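Local coordinates for Non-reducing end beta-L-arabinofuranosidase (PDB 5MQO), which belongs to glycoside hydrolase family GH127 and probably removes aceric acid from complex plant pectin in a gut bacterium, at residues M246-M251 against L261-N266; M553-K556 against Y560-V563; V581-A586 against I622-D627; T39-V44 against V110-A115. All coordinates share one frame; numbering follows the deposited sequence.

Interaction 1 (M246-M251 against L261-N266); sequences MGVVEM and LELSKN
V248 and V249 of one helix close round S264 of the next, while V248 also reaches across to L263. The two valines touch S264 through different methyls. V248 sends CG1 onto the serine methylene, 3.6 Å from S264 CB, and V249 brings CG2 to within 3.7 Å of that same S264 CB. V249 CG2 also lies 3.6 Å from S264 OG, a van der Waals neighbour of the oxygen rather than a polar partner. The other branch of V248, CG2, stands anti to the backbone N and meets L263 CD2 at 3.6 Å; these two side chains cross obliquely. The hydroxyl deals with its polarity inside its own helix. With chi1 at 78°, OG folds back over the preceding turn and donates to L261 O at 3.0 Å, tilted 25° from the carbonyl plane. L261 O thus accepts twice, from S264 OG and from K265 N. With alanine in place of S264, L261 O would probably lose one of these two donors and a small gap would open beside V249 CG2. Behind the contact, S264 also touches V310 of helix 297-314, and L263 leans on C225 of helix 212-230. The axes approach to 8.8 Å at 153° between their directions, so helices 243-255 and 258-270 run nearly antiparallel. With the short connection between them they form a helical hairpin with a buried interface within the catalytic domain, consistent with the (α/α)6 barrel of the six-hairpin glycosidase clan.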
loop_
_atom_site.group_PDB
_atom_site.type_symbol
_atom_site.label_atom_id
_atom_site.label_comp_id
_atom_site.label_asym_id
_atom_site.label_seq_id
_atom_site.Cartn_x
_atom_site.Cartn_y
_atom_site.Cartn_z
ATOM N N MET A 246 8.073 -11.434 7.244
ATOM C CA MET A 246 8.746 -10.145 7.191
ATOM C C MET A 246 9.453 -9.822 8.520
ATOM O O MET A 246 10.642 -9.484 8.523
ATOM C CB MET A 246 7.746 -9.035 6.792
ATOM C CG MET A 246 7.544 -8.905 5.278
ATOM S SD MET A 246 6.176 -7.908 4.631
ATOM C CE MET A 246 6.050 -6.632 5.890
ATOM N N GLY A 247 8.734 -9.967 9.636
ATOM C CA GLY A 247 9.277 -9.712 10.982
ATOM C C GLY A 247 10.544 -10.471 11.311
ATOM O O GLY A 247 11.471 -9.916 11.896
ATOM N N VAL A 248 10.588 -11.742 10.907
ATOM C CA VAL A 248 11.726 -12.628 11.176
ATOM C C VAL A 248 12.936 -12.270 10.299
ATOM O O VAL A 248 14.069 -12.261 10.784
ATOM C CB VAL A 248 11.318 -14.143 11.117
ATOM C CG1 VAL A 248 11.027 -14.607 9.711
ATOM C CG2 VAL A 248 12.405 -15.043 11.674
ATOM N N VAL A 249 12.708 -11.936 9.029
ATOM C CA VAL A 249 13.796 -11.446 8.159
ATOM C C VAL A 249 14.243 -10.047 8.617
ATOM O O VAL A 249 15.437 -9.695 8.565
ATOM C CB VAL A 249 13.390 -11.399 6.673
ATOM C CG1 VAL A 249 14.490 -10.773 5.814
ATOM C CG2 VAL A 249 13.096 -12.794 6.153
ATOM N N GLU A 250 13.300 -9.244 9.076
ATOM C CA GLU A 250 13.691 -7.947 9.582
ATOM C C GLU A 250 14.502 -8.088 10.892
ATOM O O GLU A 250 15.369 -7.279 11.172
ATOM C CB GLU A 250 12.482 -7.031 9.733
ATOM C CG GLU A 250 12.819 -5.555 9.681
ATOM C CD GLU A 250 13.542 -5.128 8.411
ATOM O OE1 GLU A 250 14.436 -4.241 8.514
ATOM O OE2 GLU A 250 13.204 -5.654 7.316
ATOM N N MET A 251 14.246 -9.133 11.665
ATOM C CA MET A 251 15.051 -9.378 12.854
ATOM C C MET A 251 16.431 -9.874 12.539
ATOM O O MET A 251 17.376 -9.502 13.243
ATOM C CB MET A 251 14.378 -10.345 13.798
ATOM C CG MET A 251 13.547 -9.612 14.824
ATOM S SD MET A 251 14.614 -8.903 16.085
ATOM C CE MET A 251 13.320 -8.138 17.030
ATOM N N LEU A 261 17.420 -16.056 9.782
ATOM C CA LEU A 261 17.401 -16.331 8.362
ATOM C C LEU A 261 17.080 -17.804 8.111
ATOM O O LEU A 261 16.300 -18.102 7.215
ATOM C CB LEU A 261 18.749 -15.970 7.750
ATOM C CG LEU A 261 18.953 -16.200 6.252
ATOM C CD1 LEU A 261 17.904 -15.448 5.446
ATOM C CD2 LEU A 261 20.358 -15.786 5.841
ATOM N N GLU A 262 17.668 -18.725 8.880
ATOM C CA GLU A 262 17.365 -20.161 8.684
ATOM C C GLU A 262 15.898 -20.475 8.943
ATOM O O GLU A 262 15.319 -21.305 8.241
ATOM C CB GLU A 262 18.238 -21.097 9.542
ATOM C CG GLU A 262 19.643 -21.368 8.998
ATOM C CD GLU A 262 19.686 -21.783 7.521
ATOM O OE1 GLU A 262 18.996 -22.776 7.145
ATOM O OE2 GLU A 262 20.410 -21.094 6.746
ATOM N N LEU A 263 15.314 -19.811 9.942
ATOM C CA LEU A 263 13.910 -20.012 10.271
ATOM C C LEU A 263 13.067 -19.568 9.076
ATOM O O LEU A 263 12.148 -20.279 8.686
ATOM C CB LEU A 263 13.507 -19.258 11.562
ATOM C CG LEU A 263 12.004 -18.991 11.807
ATOM C CD1 LEU A 263 11.252 -20.302 11.816
ATOM C CD2 LEU A 263 11.731 -18.232 13.097
ATOM N N SER A 264 13.406 -18.416 8.497
ATOM C CA SER A 264 12.614 -17.813 7.435
ATOM C C SER A 264 12.725 -18.607 6.149
ATOM O O SER A 264 11.776 -18.625 5.378
ATOM C CB SER A 264 12.984 -16.324 7.225
ATOM O OG SER A 264 14.188 -16.158 6.490
ATOM N N LYS A 265 13.865 -19.261 5.917
ATOM C CA LYS A 265 13.984 -20.220 4.806
ATOM C C LYS A 265 13.118 -21.454 5.017
ATOM O O LYS A 265 12.453 -21.899 4.090
ATOM C CB LYS A 265 15.420 -20.660 4.602
ATOM C CG LYS A 265 16.255 -19.646 3.859
ATOM C CD LYS A 265 17.723 -19.647 4.281
ATOM C CE LYS A 265 18.489 -20.838 3.720
ATOM N NZ LYS A 265 19.950 -20.639 3.963
ATOM N N ASN A 266 13.144 -22.011 6.227
ATOM C CA ASN A 266 12.314 -23.183 6.545
ATOM C C ASN A 266 10.817 -22.920 6.399
ATOM O O ASN A 266 10.090 -23.741 5.840
ATOM C CB ASN A 266 12.623 -23.739 7.948
ATOM C CG ASN A 266 13.996 -24.386 8.022
ATOM O OD1 ASN A 266 14.426 -25.073 7.087
ATOM N ND2 ASN A 266 14.704 -24.151 9.118
#

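Interaction 2 (M553-K556 against Y560-V563); sequences MNAK and YAEV
A555 and A561 bury the most surface in this contact, packing a loop onto the strand that follows it. The CB of A555 points at the strand and sits over its backbone: Y560 O lies 3.7 Å from A555 CB, and A561 CA is 4.0 Å from that same methyl. The two alanine methyls are close as well, with A555 CB 4.3 Å from A561 CB. Residues this small let the main chains come together, and the CA atoms of A555 and A561 are 5.3 Å apart.

M553 adds the third side chain. Its chain bends at both chi2 (-81°) and chi3 (-65°), which folds the thioether back toward the strand and lays SD 4.2 Å from A561 CB. A561 therefore has A555 and M553 as apolar neighbours from the loop, while Y560 takes part through its carbonyl group; its CB points away from the loop, and its ring meets Y482 edge-to-face while OH is hydrogen-bonded to N484.

Where the chain turns between the two segments, the hydroxyl of T559 is hydrogen-bonded to K556 O. Both segments fall in the region assigned to the GH127 middle domain. Strand 559-565 is an outermost strand of a five-stranded mixed sheet, paired antiparallel with strand 529-535 through backbone bonds such as that between A561 and F533. A561 also touches I535 of that strand and L544 of strand 542-546, which belongs to the antiparallel sheet packed against this one.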
loop_
_atom_site.group_PDB
_atom_site.type_symbol
_atom_site.label_atom_id
_atom_site.label_comp_id
_atom_site.label_asym_id
_atom_site.label_seq_id
_atom_site.Cartn_x
_atom_site.Cartn_y
_atom_site.Cartn_z
ATOM N N MET A 553 16.338 14.538 -21.646
ATOM C CA MET A 553 15.495 13.509 -21.044
ATOM C C MET A 553 15.651 12.214 -21.843
ATOM O O MET A 553 15.111 12.066 -22.950
ATOM C CB MET A 553 14.019 13.957 -21.002
ATOM C CG MET A 553 13.431 14.050 -19.598
ATOM S SD MET A 553 12.916 12.446 -18.926
ATOM C CE MET A 553 11.571 11.968 -20.024
ATOM N N ASN A 554 16.412 11.289 -21.268
ATOM C CA ASN A 554 16.644 9.978 -21.867
ATOM C C ASN A 554 15.388 9.106 -21.684
ATOM O O ASN A 554 14.859 8.539 -22.638
ATOM C CB ASN A 554 17.880 9.318 -21.213
ATOM C CG ASN A 554 18.618 8.359 -22.150
ATOM O OD1 ASN A 554 18.032 7.417 -22.690
ATOM N ND2 ASN A 554 19.922 8.587 -22.327
ATOM N N ALA A 555 14.887 9.060 -20.458
ATOM C CA ALA A 555 14.031 7.967 -20.019
ATOM C C ALA A 555 12.558 7.996 -20.471
ATOM O O ALA A 555 11.962 9.032 -20.778
ATOM C CB ALA A 555 14.123 7.829 -18.500
ATOM N N LYS A 556 11.992 6.799 -20.471
ATOM C CA LYS A 556 10.619 6.540 -20.858
ATOM C C LYS A 556 9.726 6.511 -19.624
ATOM O O LYS A 556 10.182 6.642 -18.486
ATOM C CB LYS A 556 10.551 5.174 -21.557
ATOM C CG LYS A 556 11.562 4.999 -22.688
ATOM C CD LYS A 556 11.518 3.602 -23.302
ATOM C CE LYS A 556 12.372 3.525 -24.570
ATOM N NZ LYS A 556 12.177 2.257 -25.329
ATOM N N TYR A 560 13.626 5.222 -14.335
ATOM C CA TYR A 560 14.262 6.396 -13.684
ATOM C C TYR A 560 15.017 7.286 -14.651
ATOM O O TYR A 560 15.857 6.783 -15.418
ATOM C CB TYR A 560 15.266 5.983 -12.602
ATOM C CG TYR A 560 14.630 5.358 -11.400
ATOM C CD1 TYR A 560 13.908 6.131 -10.493
ATOM C CD2 TYR A 560 14.730 3.988 -11.175
ATOM C CE1 TYR A 560 13.299 5.557 -9.394
ATOM C CE2 TYR A 560 14.133 3.412 -10.075
ATOM C CZ TYR A 560 13.426 4.198 -9.184
ATOM O OH TYR A 560 12.856 3.610 -8.098
ATOM N N ALA A 561 14.740 8.596 -14.588
ATOM C CA ALA A 561 15.590 9.605 -15.245
ATOM C C ALA A 561 16.759 9.904 -14.307
ATOM O O ALA A 561 16.543 10.337 -13.172
ATOM C CB ALA A 561 14.811 10.869 -15.552
ATOM N N GLU A 562 17.979 9.639 -14.777
ATOM C CA GLU A 562 19.203 9.842 -13.992
ATOM C C GLU A 562 19.767 11.238 -14.274
ATOM O O GLU A 562 19.694 11.724 -15.405
ATOM C CB GLU A 562 20.248 8.780 -14.356
ATOM C CG GLU A 562 21.499 8.817 -13.493
ATOM C CD GLU A 562 22.540 7.785 -13.887
ATOM O OE1 GLU A 562 22.367 7.104 -14.922
ATOM O OE2 GLU A 562 23.547 7.660 -13.159
ATOM N N VAL A 563 20.318 11.878 -13.250
ATOM C CA VAL A 563 21.008 13.170 -13.407
ATOM C C VAL A 563 22.334 13.077 -12.661
ATOM O O VAL A 563 22.368 13.310 -11.462
ATOM C CB VAL A 563 20.145 14.360 -12.893
ATOM C CG1 VAL A 563 20.824 15.697 -13.165
ATOM C CG2 VAL A 563 18.779 14.367 -13.562
#

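Interaction 3 (V581-A586 against I622-D627); sequences VCLLEA and ILIPAD
The first two torsions of L583 aim its CD2 methyl toward strand 622-625: at chi1 -86° CG lies anti to the carbonyl carbon, and at chi2 53° CD1 is turned aside while CD2 continues the chain outward, anti to CA. I624 answers with a branch set to meet it, since its chi1 of -60° leaves CG2 anti to the backbone N. The setting is the all-β C-terminal domain of the GH127 enzyme, a mixed β sheet.

Strands 581-584 and 622-625 are not paired with each other. Strand 596-601 pairs with the first, strand 690-697 with the second, and these two intervening strands pair with one another. The contact is therefore made by side chains reaching over the strands between them, and the nearest CA atoms, those of L583 and A626, remain 7.5 Å apart. L583 and I624 both rest on V597 of strand 596-601, which fills the floor between them. I624 also packs on M694 and I674, whereas L583 stays partly exposed and touches a neighbouring molecule in the crystal.

The apolar part of the contact is a single methyl pair, L583 CD2 to I624 CG2 at 4.2 Å. From there the leucine end passes onto backbone where strand 622-625 ends. L583 CD2 lies 4.1 Å from P625 O, and nearer still is the next carbonyl, with A626 O only 3.3 Å from L583 CD2 and A626 C 3.9 Å from the same methyl.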
loop_
_atom_site.group_PDB
_atom_site.type_symbol
_atom_site.label_atom_id
_atom_site.label_comp_id
_atom_site.label_asym_id
_atom_site.label_seq_id
_atom_site.Cartn_x
_atom_site.Cartn_y
_atom_site.Cartn_z
ATOM N N VAL A 581 -5.888 14.787 -17.813
ATOM C CA VAL A 581 -6.963 13.875 -17.422
ATOM C C VAL A 581 -6.876 12.706 -18.365
ATOM O O VAL A 581 -6.734 12.917 -19.563
ATOM C CB VAL A 581 -8.342 14.554 -17.540
ATOM C CG1 VAL A 581 -9.477 13.549 -17.607
ATOM C CG2 VAL A 581 -8.561 15.514 -16.383
ATOM N N CYS A 582 -6.925 11.486 -17.819
ATOM C CA CYS A 582 -6.910 10.250 -18.620
ATOM C C CYS A 582 -8.166 9.450 -18.480
ATOM O O CYS A 582 -8.722 9.355 -17.385
ATOM C CB CYS A 582 -5.758 9.337 -18.248
ATOM S SG CYS A 582 -4.290 9.974 -18.990
ATOM N N LEU A 583 -8.569 8.860 -19.607
ATOM C CA LEU A 583 -9.666 7.921 -19.669
ATOM C C LEU A 583 -9.035 6.583 -19.981
ATOM O O LEU A 583 -8.306 6.482 -20.952
ATOM C CB LEU A 583 -10.656 8.329 -20.759
ATOM C CG LEU A 583 -11.730 9.341 -20.324
ATOM C CD1 LEU A 583 -11.139 10.591 -19.683
ATOM C CD2 LEU A 583 -12.594 9.721 -21.514
ATOM N N LEU A 584 -9.294 5.566 -19.157
ATOM C CA LEU A 584 -8.666 4.279 -19.322
ATOM C C LEU A 584 -9.739 3.259 -19.616
ATOM O O LEU A 584 -10.824 3.348 -19.052
ATOM C CB LEU A 584 -7.917 3.879 -18.042
ATOM C CG LEU A 584 -6.558 4.527 -17.725
ATOM C CD1 LEU A 584 -6.712 6.001 -17.431
ATOM C CD2 LEU A 584 -5.917 3.861 -16.525
ATOM N N GLU A 585 -9.421 2.284 -20.474
ATOM C CA GLU A 585 -10.260 1.096 -20.693
ATOM C C GLU A 585 -9.490 -0.143 -20.212
ATOM O O GLU A 585 -8.281 -0.078 -19.952
ATOM C CB GLU A 585 -10.610 0.934 -22.175
ATOM C CG GLU A 585 -9.444 0.380 -23.001
ATOM C CD GLU A 585 -9.633 0.470 -24.497
ATOM O OE1 GLU A 585 -10.751 0.197 -24.960
ATOM O OE2 GLU A 585 -8.649 0.793 -25.203
ATOM N N ALA A 586 -10.179 -1.281 -20.150
ATOM C CA ALA A 586 -9.572 -2.491 -19.616
ATOM C C ALA A 586 -9.637 -3.611 -20.633
ATOM O O ALA A 586 -10.444 -3.603 -21.588
ATOM C CB ALA A 586 -10.236 -2.914 -18.312
ATOM N N ILE A 622 -25.521 7.912 -16.131
ATOM C CA ILE A 622 -24.436 8.796 -16.551
ATOM C C ILE A 622 -23.513 8.096 -17.555
ATOM O O ILE A 622 -22.970 7.050 -17.229
ATOM C CB ILE A 622 -23.595 9.232 -15.342
ATOM C CG1 ILE A 622 -24.455 9.959 -14.288
ATOM C CG2 ILE A 622 -22.431 10.102 -15.781
ATOM C CD1 ILE A 622 -25.157 11.206 -14.792
ATOM N N LEU A 623 -23.344 8.663 -18.762
ATOM C CA LEU A 623 -22.358 8.173 -19.747
ATOM C C LEU A 623 -21.255 9.171 -19.977
ATOM O O LEU A 623 -21.507 10.364 -20.139
ATOM C CB LEU A 623 -22.956 7.954 -21.120
ATOM C CG LEU A 623 -24.397 7.533 -21.253
ATOM C CD1 LEU A 623 -24.740 7.543 -22.750
ATOM C CD2 LEU A 623 -24.602 6.173 -20.593
ATOM N N ILE A 624 -20.043 8.667 -20.079
ATOM C CA ILE A 624 -18.896 9.507 -20.326
ATOM C C ILE A 624 -18.564 9.427 -21.825
ATOM O O ILE A 624 -18.125 8.380 -22.286
ATOM C CB ILE A 624 -17.710 9.020 -19.488
ATOM C CG1 ILE A 624 -18.043 9.074 -17.992
ATOM C CG2 ILE A 624 -16.464 9.821 -19.804
ATOM C CD1 ILE A 624 -18.526 10.432 -17.486
ATOM N N PRO A 625 -18.768 10.517 -22.598
ATOM C CA PRO A 625 -18.271 10.462 -23.963
ATOM C C PRO A 625 -16.759 10.434 -23.963
ATOM O O PRO A 625 -16.145 11.052 -23.084
ATOM C CB PRO A 625 -18.788 11.757 -24.594
ATOM C CG PRO A 625 -19.072 12.648 -23.476
ATOM C CD PRO A 625 -19.406 11.810 -22.299
ATOM N N ALA A 626 -16.169 9.732 -24.934
ATOM C CA ALA A 626 -14.685 9.516 -24.987
ATOM C C ALA A 626 -13.842 10.782 -25.094
ATOM O O ALA A 626 -12.733 10.822 -24.584
ATOM C CB ALA A 626 -14.324 8.574 -26.120
ATOM N N ASP A 627 -14.397 11.790 -25.764
ATOM C CA ASP A 627 -13.813 13.118 -25.923
ATOM C C ASP A 627 -14.393 14.140 -24.952
ATOM O O ASP A 627 -14.377 15.335 -25.242
ATOM C CB ASP A 627 -14.029 13.615 -27.377
ATOM C CG ASP A 627 -15.495 14.044 -27.682
ATOM O OD1 ASP A 627 -16.442 13.834 -26.868
ATOM O OD2 ASP A 627 -15.698 14.605 -28.779
#

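Interaction 4 (T39-V44 against V110-A115); sequences TGIDAV and VASVYA
Along 110-115 of helix 102-117, S112 is the first to meet I41, which sits in a type I β turn, G40 to A43, laid against the helix. The meeting is loose: I41 CD1, at the end of an extended side chain, comes to 4.3 Å from S112 OG. That hydroxyl is occupied by polar partners, hydrogen-bonded to E108 O one turn back in the helix and to the side chain of Q468. V203 of helix 192-208 touches both I41 and S112 and covers this edge of the contact.

One turn further on, A115 has the largest share of the buried surface. Its CB points into the turn, where I41 O is 3.6 Å away from it. I41 also sets its branched side chain against this methyl: CG1 is anti to the backbone N (chi1 -165°), which puts CG2 between N and the carbonyl carbon, 4.0 Å from A115 CB. A207 of helix 192-208 closes on A115 as well, making this a buried junction between the N-terminal loop and the helical domain.

The backbone of A115 then meets D42. The aspartate carboxylate leads away from the helix, leaving its methylene and CA to do the touching. A115 O takes a CA-H...O contact from D42 CA at 3.5 Å, with 122° at the hydrogen, and D42 CB lies 3.3 Å from that same oxygen.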
loop_
_atom_site.group_PDB
_atom_site.type_symbol
_atom_site.label_atom_id
_atom_site.label_comp_id
_atom_site.label_asym_id
_atom_site.label_seq_id
_atom_site.Cartn_x
_atom_site.Cartn_y
_atom_site.Cartn_z
ATOM N N THR A 39 15.858 4.922 3.112
ATOM C CA THR A 39 16.322 6.012 3.940
ATOM C C THR A 39 15.964 5.655 5.377
ATOM O O THR A 39 15.028 4.889 5.624
ATOM C CB THR A 39 15.621 7.353 3.623
ATOM O OG1 THR A 39 14.273 7.354 4.130
ATOM C CG2 THR A 39 15.617 7.644 2.160
ATOM N N GLY A 40 16.691 6.249 6.316
ATOM C CA GLY A 40 16.464 6.049 7.743
ATOM C C GLY A 40 15.064 6.463 8.108
ATOM O O GLY A 40 14.459 7.298 7.454
ATOM N N ILE A 41 14.538 5.844 9.152
ATOM C CA ILE A 41 13.152 6.052 9.580
ATOM C C ILE A 41 12.898 7.503 10.001
ATOM O O ILE A 41 11.767 7.972 9.916
ATOM C CB ILE A 41 12.765 5.010 10.678
ATOM C CG1 ILE A 41 11.259 4.955 10.879
ATOM C CG2 ILE A 41 13.462 5.276 12.003
ATOM C CD1 ILE A 41 10.811 3.722 11.629
ATOM N N ASP A 42 13.971 8.195 10.399
ATOM C CA ASP A 42 13.966 9.615 10.829
ATOM C C ASP A 42 14.361 10.682 9.768
ATOM O O ASP A 42 14.241 11.910 10.017
ATOM C CB ASP A 42 14.859 9.787 12.085
ATOM C CG ASP A 42 16.357 9.372 11.870
ATOM O OD1 ASP A 42 16.745 8.695 10.892
ATOM O OD2 ASP A 42 17.164 9.722 12.744
ATOM N N ALA A 43 14.778 10.224 8.588
ATOM C CA ALA A 43 15.362 11.096 7.556
ATOM C C ALA A 43 14.398 11.946 6.736
ATOM O O ALA A 43 14.795 13.002 6.266
ATOM C CB ALA A 43 16.196 10.261 6.604
ATOM N N VAL A 44 13.162 11.493 6.536
ATOM C CA VAL A 44 12.223 12.190 5.661
ATOM C C VAL A 44 11.064 12.700 6.512
ATOM O O VAL A 44 10.477 11.922 7.253
ATOM C CB VAL A 44 11.720 11.263 4.520
ATOM C CG1 VAL A 44 10.761 11.987 3.583
ATOM C CG2 VAL A 44 12.897 10.713 3.711
ATOM N N VAL A 110 3.130 4.840 16.645
ATOM C CA VAL A 110 3.561 5.938 17.512
ATOM C C VAL A 110 5.076 6.188 17.334
ATOM O O VAL A 110 5.493 7.334 17.164
ATOM C CB VAL A 110 3.224 5.694 19.015
ATOM C CG1 VAL A 110 3.877 6.734 19.903
ATOM C CG2 VAL A 110 1.720 5.718 19.280
ATOM N N ALA A 111 5.882 5.125 17.360
ATOM C CA ALA A 111 7.333 5.229 17.155
ATOM C C ALA A 111 7.716 5.785 15.812
ATOM O O ALA A 111 8.770 6.384 15.678
ATOM C CB ALA A 111 7.987 3.865 17.308
ATOM N N SER A 112 6.894 5.522 14.809
ATOM C CA SER A 112 7.197 5.890 13.441
ATOM C C SER A 112 7.004 7.375 13.235
ATOM O O SER A 112 7.782 8.038 12.533
ATOM C CB SER A 112 6.287 5.089 12.502
ATOM O OG SER A 112 6.572 3.699 12.600
ATOM N N VAL A 113 5.913 7.858 13.826
ATOM C CA VAL A 113 5.577 9.273 13.953
ATOM C C VAL A 113 6.619 10.029 14.768
ATOM O O VAL A 113 7.073 11.092 14.364
ATOM C CB VAL A 113 4.193 9.411 14.624
ATOM C CG1 VAL A 113 3.932 10.825 15.141
ATOM C CG2 VAL A 113 3.100 8.978 13.650
ATOM N N TYR A 114 6.973 9.485 15.930
ATOM C CA TYR A 114 8.043 10.027 16.763
ATOM C C TYR A 114 9.349 10.203 16.004
ATOM O O TYR A 114 10.007 11.219 16.160
ATOM C CB TYR A 114 8.271 9.150 17.998
ATOM C CG TYR A 114 9.389 9.619 18.888
ATOM C CD1 TYR A 114 9.171 10.580 19.880
ATOM C CD2 TYR A 114 10.673 9.122 18.724
ATOM C CE1 TYR A 114 10.215 11.028 20.677
ATOM C CE2 TYR A 114 11.717 9.553 19.515
ATOM C CZ TYR A 114 11.493 10.497 20.494
ATOM O OH TYR A 114 12.551 10.889 21.282
ATOM N N ALA A 115 9.726 9.248 15.167
ATOM C CA ALA A 115 10.978 9.367 14.392
ATOM C C ALA A 115 11.066 10.673 13.585
ATOM O O ALA A 115 12.150 11.234 13.388
ATOM C CB ALA A 115 11.159 8.159 13.480
#

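In the fold
From the N terminus, interaction 4 comes first: the turn at 39-44, leading into strand 44-46 of a β sheet, packs on helix 102-117, closing a loop of 65 residues, part of it not modelled. Interaction 1 follows within the helical domain, closing a link of nine residues, with centres about 23 Å from interaction 4. Interaction 2 closes just three residues in the middle β domain, and interaction 3 spans 35 residues within the C-terminal one. All four lie in series, none nested or crossed. Interactions 1, 2 and 3 each stay within one family region, whereas interaction 4 joins the N-terminal β segment to the helices. Interactions 1 and 3 lie on opposite sides of the chain's centre.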